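Local coordinates for Non-structural protein 3 (PDB 6LN0) that combines a macro domain with a papain-like peptidase that probably cleaves the viral polyprotein during replication, at residues 240-245 / 291-296; 249-254 / 285-290. All blocks are in the same frame, centred on the assembly; numbering follows the deposited sequence.

Interaction 1: 240-245 / 291-296; sequences HKWVVS and NPNRFV
Trp-242, just before strand 244-247, and Val-244, its first residue, lean onto Pro-292 and Val-296, the former next to helix 293-302 and the latter within it, and the apolar packing is closest here. Val-296 CG1 lies 3.6 Å from Trp-242 CZ2, off the ring plane near the rim; ND1 of His-240 lies on the other side of the indole. The first torsion of Trp-242 (chi1 -49°), with CG anti to the carbonyl carbon, carries the indole toward Val-296. Asn-293 comes in at the ring edge, OD1 3.7 Å from Trp-242 CD1, its amide plane 84° from the indole, while ND2 bonds to the carbonyl of Cys-238. Both methyls of Val-244 rest on one side of the proline ring, CG1 3.7 Å from Pro-292 CB and CG2 toward CG and CD. Proline suits this place: its nitrogen has no hydrogen to leave unbonded, and its O accepts the bond from Val-296 N at 3.0 Å. The other side is looser, with Lys-241 and Val-243 pointing away from the helix, both exposed, as residues alternate along an extended chain. Such packing of a small beta hairpin against helices is consistent with the helical thumb of a coronavirus papain-like protease.

Interaction 2: 249-254 / 285-290; sequences GLMHLK and REYLNG
The ring of Tyr-287 reaches strand 250-253 with its hydroxyl end: Met-251 O and Leu-253 CD1 both lie at its edge, near its plane. One face is partly covered by Val-244 of the adjacent strand, and Met-251 CG comes in on that same side toward the rim, 4.1 Å from Tyr-287 CE1. The hydroxyl donates to Met-251 O at 3.0 Å, and the donor stands 43° out of the carbonyl plane. Gln-270 also bonds this oxygen, so two donors grip it. Tyrosine fits well, its flat ring filling an apolar layer while its OH serves a buried strand carbonyl; Leu-253 CB packs 3.6 Å from Tyr-287 OH.

Beyond the last turn of helix 278-287 the chain forms a Schellman motif, with a type I turn over 287-290. Gly-290 N bonds back to Tyr-287 O at 3.1 Å, and glycine, lacking a CB, takes the positive phi of 114° easily. The flexible chain of Met-251 follows this turn. Bent at chi2 and chi3, it curls its methyl against the backbone there, with CE a close 3.1 Å from Leu-288 O. Leu-288 adds a branched tip beside the methionine stem, CD2 4.0 Å from Met-251 CB, at the partly exposed border of the contact, where its side chain also touches Gln-270.

How the interactions relate
The two contacts lie side by side, centres about 8 Å apart, within the papain-like peptidase region. Along the chain the order is 240-245, 249-254, 285-290, 291-296, so interaction 2 falls wholly between the halves of interaction 1. Strands 244-247 and 250-253 form one antiparallel hairpin, joined by a probable hydrogen bond from His-252 N to Ser-245 O, and helices 278-287 and 293-302 follow each other across a short turn. A salt bridge from Arg-294 NH1 to Glu-286 OE2 ties the two helices. One hairpin thus packs on the connection between two successive helices, in a part of the peptidase distinct from the zinc site formed by Cys-334, Cys-335, Cys-360 and Cys-363.

Interaction 1: 240-245 / 291-296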
loop_
_atom_site.group_PDB
_atom_site.type_symbol
_atom_site.label_atom_id
_atom_site.label_comp_id
_atom_site.label_asym_id
_atom_site.label_seq_id
_atom_site.Cartn_x
_atom_site.Cartn_y
_atom_site.Cartn_z
ATOM N N HIS A 240 19.172 3.650 -7.020
ATOM C CA HIS A 240 20.203 3.354 -8.007
ATOM C C HIS A 240 21.388 4.287 -7.835
ATOM O O HIS A 240 21.224 5.493 -7.626
ATOM C CB HIS A 240 19.638 3.492 -9.414
ATOM C CG HIS A 240 20.153 2.470 -10.370
ATOM N ND1 HIS A 240 20.993 2.791 -11.420
ATOM C CD2 HIS A 240 19.949 1.133 -10.444
ATOM C CE1 HIS A 240 21.273 1.698 -12.105
ATOM N NE2 HIS A 240 20.655 0.678 -11.535
ATOM N N LYS A 241 22.589 3.731 -7.913
ATOM C CA LYS A 241 23.802 4.549 -7.887
ATOM C C LYS A 241 24.182 4.928 -9.315
ATOM O O LYS A 241 24.231 4.067 -10.198
ATOM C CB LYS A 241 24.949 3.812 -7.181
ATOM C CG LYS A 241 24.581 3.299 -5.759
ATOM C CD LYS A 241 25.814 3.145 -4.835
ATOM C CE LYS A 241 25.512 2.309 -3.571
ATOM N NZ LYS A 241 25.369 3.116 -2.305
ATOM N N TRP A 242 24.405 6.217 -9.549
ATOM C CA TRP A 242 24.864 6.709 -10.842
ATOM C C TRP A 242 26.134 7.519 -10.663
ATOM O O TRP A 242 26.468 7.958 -9.560
ATOM C CB TRP A 242 23.849 7.623 -11.532
ATOM C CG TRP A 242 22.444 7.148 -11.618
ATOM C CD1 TRP A 242 21.412 7.522 -10.809
ATOM C CD2 TRP A 242 21.884 6.262 -12.601
ATOM N NE1 TRP A 242 20.255 6.910 -11.215
ATOM C CE2 TRP A 242 20.516 6.131 -12.311
ATOM C CE3 TRP A 242 22.407 5.562 -13.687
ATOM C CZ2 TRP A 242 19.664 5.326 -13.064
ATOM C CZ3 TRP A 242 21.560 4.760 -14.433
ATOM C CH2 TRP A 242 20.205 4.652 -14.121
ATOM N N VAL A 243 26.820 7.764 -11.777
ATOM C CA VAL A 243 27.960 8.672 -11.807
ATOM C C VAL A 243 27.643 9.817 -12.766
ATOM O O VAL A 243 27.256 9.583 -13.920
ATOM C CB VAL A 243 29.248 7.928 -12.212
ATOM C CG1 VAL A 243 30.276 8.882 -12.849
ATOM C CG2 VAL A 243 29.830 7.159 -11.005
ATOM N N VAL A 244 27.782 11.051 -12.282
ATOM C CA VAL A 244 27.683 12.225 -13.138
ATOM C C VAL A 244 29.030 12.938 -13.142
ATOM O O VAL A 244 29.852 12.771 -12.238
ATOM C CB VAL A 244 26.553 13.189 -12.721
ATOM C CG1 VAL A 244 25.231 12.714 -13.291
ATOM C CG2 VAL A 244 26.504 13.325 -11.211
ATOM N N SER A 245 29.225 13.780 -14.156
ATOM C CA SER A 245 30.568 14.174 -14.579
ATOM C C SER A 245 30.481 15.446 -15.411
ATOM O O SER A 245 29.770 15.456 -16.419
ATOM C CB SER A 245 31.189 13.035 -15.393
ATOM O OG SER A 245 32.470 13.375 -15.848
ATOM N N ASN A 291 24.215 14.904 -7.202
ATOM C CA ASN A 291 23.199 13.980 -6.689
ATOM C C ASN A 291 22.187 13.652 -7.772
ATOM O O ASN A 291 21.037 14.107 -7.706
ATOM C CB ASN A 291 22.419 14.552 -5.508
ATOM C CG ASN A 291 23.300 15.049 -4.416
ATOM O OD1 ASN A 291 24.495 15.264 -4.623
ATOM N ND2 ASN A 291 22.715 15.243 -3.220
ATOM N N PRO A 292 22.548 12.835 -8.757
ATOM C CA PRO A 292 21.623 12.575 -9.862
ATOM C C PRO A 292 20.416 11.721 -9.483
ATOM O O PRO A 292 19.533 11.511 -10.326
ATOM C CB PRO A 292 22.512 11.844 -10.867
ATOM C CG PRO A 292 23.477 11.090 -9.986
ATOM C CD PRO A 292 23.698 11.916 -8.758
ATOM N N ASN A 293 20.327 11.239 -8.249
ATOM C CA ASN A 293 19.443 10.114 -7.975
ATOM C C ASN A 293 17.974 10.494 -8.114
ATOM O O ASN A 293 17.218 9.822 -8.823
ATOM C CB ASN A 293 19.736 9.551 -6.588
ATOM C CG ASN A 293 20.904 8.595 -6.603
ATOM O OD1 ASN A 293 21.868 8.787 -7.345
ATOM N ND2 ASN A 293 20.820 7.545 -5.795
ATOM N N ARG A 294 17.549 11.569 -7.463
ATOM C CA ARG A 294 16.126 11.884 -7.488
ATOM C C ARG A 294 15.683 12.299 -8.888
ATOM O O ARG A 294 14.692 11.775 -9.422
ATOM C CB ARG A 294 15.823 12.959 -6.446
ATOM C CG ARG A 294 15.922 12.398 -5.033
ATOM C CD ARG A 294 15.987 13.464 -3.955
ATOM N NE ARG A 294 14.656 13.954 -3.622
ATOM C CZ ARG A 294 14.312 15.244 -3.551
ATOM N NH1 ARG A 294 15.207 16.195 -3.765
ATOM N NH2 ARG A 294 13.059 15.587 -3.259
ATOM N N PHE A 295 16.437 13.210 -9.514
ATOM C CA PHE A 295 16.080 13.732 -10.830
ATOM C C PHE A 295 15.964 12.619 -11.858
ATOM O O PHE A 295 15.009 12.583 -12.637
ATOM C CB PHE A 295 17.132 14.750 -11.255
ATOM C CG PHE A 295 16.807 15.495 -12.510
ATOM C CD1 PHE A 295 15.599 16.165 -12.644
ATOM C CD2 PHE A 295 17.732 15.580 -13.537
ATOM C CE1 PHE A 295 15.304 16.886 -13.785
ATOM C CE2 PHE A 295 17.451 16.312 -14.697
ATOM C CZ PHE A 295 16.239 16.964 -14.822
ATOM N N VAL A 296 16.914 11.688 -11.859
ATOM C CA VAL A 296 16.892 10.581 -12.810
ATOM C C VAL A 296 15.738 9.637 -12.522
ATOM O O VAL A 296 15.088 9.124 -13.445
ATOM C CB VAL A 296 18.242 9.834 -12.782
ATOM C CG1 VAL A 296 18.143 8.581 -13.592
ATOM C CG2 VAL A 296 19.354 10.727 -13.355
#

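Interaction 2: 249-254 / 285-290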
loop_
_atom_site.group_PDB
_atom_site.type_symbol
_atom_site.label_atom_id
_atom_site.label_comp_id
_atom_site.label_asym_id
_atom_site.label_seq_id
_atom_site.Cartn_x
_atom_site.Cartn_y
_atom_site.Cartn_z
ATOM N N GLY A 249 31.241 21.367 -20.868
ATOM C CA GLY A 249 30.442 22.431 -20.289
ATOM C C GLY A 249 29.164 22.010 -19.594
ATOM O O GLY A 249 28.526 22.862 -18.964
ATOM N N LEU A 250 28.760 20.738 -19.672
ATOM C CA LEU A 250 27.536 20.264 -19.040
ATOM C C LEU A 250 27.823 19.102 -18.091
ATOM O O LEU A 250 28.787 18.351 -18.274
ATOM C CB LEU A 250 26.512 19.830 -20.095
ATOM C CG LEU A 250 26.939 18.835 -21.165
ATOM C CD1 LEU A 250 26.852 17.418 -20.634
ATOM C CD2 LEU A 250 26.051 18.984 -22.384
ATOM N N MET A 251 26.962 18.935 -17.088
ATOM C CA MET A 251 27.044 17.775 -16.194
ATOM C C MET A 251 26.406 16.573 -16.892
ATOM O O MET A 251 25.207 16.576 -17.176
ATOM C CB MET A 251 26.375 18.087 -14.857
ATOM C CG MET A 251 26.553 16.993 -13.804
ATOM S SD MET A 251 28.206 16.909 -13.059
ATOM C CE MET A 251 28.117 18.222 -11.854
ATOM N N HIS A 252 27.212 15.564 -17.203
ATOM C CA HIS A 252 26.807 14.427 -18.016
ATOM C C HIS A 252 26.517 13.218 -17.140
ATOM O O HIS A 252 27.156 13.005 -16.107
ATOM C CB HIS A 252 27.903 14.054 -19.022
ATOM C CG HIS A 252 27.632 12.788 -19.780
ATOM N ND1 HIS A 252 26.671 12.701 -20.765
ATOM C CD2 HIS A 252 28.201 11.561 -19.708
ATOM C CE1 HIS A 252 26.651 11.475 -21.261
ATOM N NE2 HIS A 252 27.568 10.761 -20.633
ATOM N N LEU A 253 25.583 12.395 -17.587
ATOM C CA LEU A 253 25.203 11.203 -16.849
ATOM C C LEU A 253 25.905 10.025 -17.503
ATOM O O LEU A 253 25.503 9.590 -18.586
ATOM C CB LEU A 253 23.688 11.018 -16.830
ATOM C CG LEU A 253 23.157 9.790 -16.089
ATOM C CD1 LEU A 253 23.177 9.995 -14.585
ATOM C CD2 LEU A 253 21.762 9.453 -16.546
ATOM N N LYS A 254 26.935 9.504 -16.820
ATOM C CA LYS A 254 27.782 8.436 -17.350
ATOM C C LYS A 254 26.944 7.267 -17.851
ATOM O O LYS A 254 25.983 6.847 -17.204
ATOM C CB LYS A 254 28.768 7.961 -16.266
ATOM C CG LYS A 254 29.720 6.830 -16.699
ATOM C CD LYS A 254 30.927 6.657 -15.743
ATOM C CE LYS A 254 32.026 7.708 -15.979
ATOM N NZ LYS A 254 33.348 7.390 -15.336
ATOM N N ARG A 285 18.780 20.925 -9.463
ATOM C CA ARG A 285 19.964 21.493 -8.834
ATOM C C ARG A 285 20.721 20.446 -8.011
ATOM O O ARG A 285 21.941 20.557 -7.853
ATOM C CB ARG A 285 19.578 22.731 -8.017
ATOM C CG ARG A 285 19.283 23.940 -8.937
ATOM C CD ARG A 285 19.236 25.294 -8.221
ATOM N NE ARG A 285 18.300 25.311 -7.095
ATOM C CZ ARG A 285 17.728 26.412 -6.611
ATOM N NH1 ARG A 285 17.985 27.590 -7.164
ATOM N NH2 ARG A 285 16.893 26.338 -5.579
ATOM N N GLU A 286 20.055 19.387 -7.538
ATOM C CA GLU A 286 20.814 18.266 -6.988
ATOM C C GLU A 286 21.673 17.623 -8.067
ATOM O O GLU A 286 22.894 17.509 -7.923
ATOM C CB GLU A 286 19.885 17.230 -6.359
ATOM C CG GLU A 286 19.392 17.639 -5.008
ATOM C CD GLU A 286 18.462 16.620 -4.363
ATOM O OE1 GLU A 286 18.529 15.410 -4.697
ATOM O OE2 GLU A 286 17.666 17.042 -3.494
ATOM N N TYR A 287 21.041 17.186 -9.156
ATOM C CA TYR A 287 21.775 16.569 -10.256
ATOM C C TYR A 287 22.965 17.424 -10.678
ATOM O O TYR A 287 24.084 16.920 -10.831
ATOM C CB TYR A 287 20.825 16.335 -11.435
ATOM C CG TYR A 287 21.473 15.877 -12.730
ATOM C CD1 TYR A 287 22.036 16.791 -13.628
ATOM C CD2 TYR A 287 21.488 14.538 -13.080
ATOM C CE1 TYR A 287 22.615 16.365 -14.813
ATOM C CE2 TYR A 287 22.056 14.118 -14.272
ATOM C CZ TYR A 287 22.614 15.027 -15.118
ATOM O OH TYR A 287 23.178 14.580 -16.286
ATOM N N LEU A 288 22.744 18.729 -10.864
ATOM C CA LEU A 288 23.825 19.591 -11.333
ATOM C C LEU A 288 24.958 19.713 -10.323
ATOM O O LEU A 288 26.025 20.231 -10.675
ATOM C CB LEU A 288 23.296 20.985 -11.669
ATOM C CG LEU A 288 22.601 21.186 -13.016
ATOM C CD1 LEU A 288 22.267 22.668 -13.217
ATOM C CD2 LEU A 288 23.417 20.645 -14.185
ATOM N N ASN A 289 24.758 19.244 -9.091
ATOM C CA ASN A 289 25.779 19.306 -8.058
ATOM C C ASN A 289 26.334 17.940 -7.671
ATOM O O ASN A 289 27.166 17.866 -6.765
ATOM C CB ASN A 289 25.224 20.013 -6.815
ATOM C CG ASN A 289 25.131 21.516 -7.001
ATOM O OD1 ASN A 289 25.524 22.050 -8.042
ATOM N ND2 ASN A 289 24.609 22.206 -6.001
ATOM N N GLY A 290 25.896 16.861 -8.317
ATOM C CA GLY A 290 26.442 15.541 -8.062
ATOM C C GLY A 290 25.494 14.540 -7.441
ATOM O O GLY A 290 25.927 13.414 -7.160
#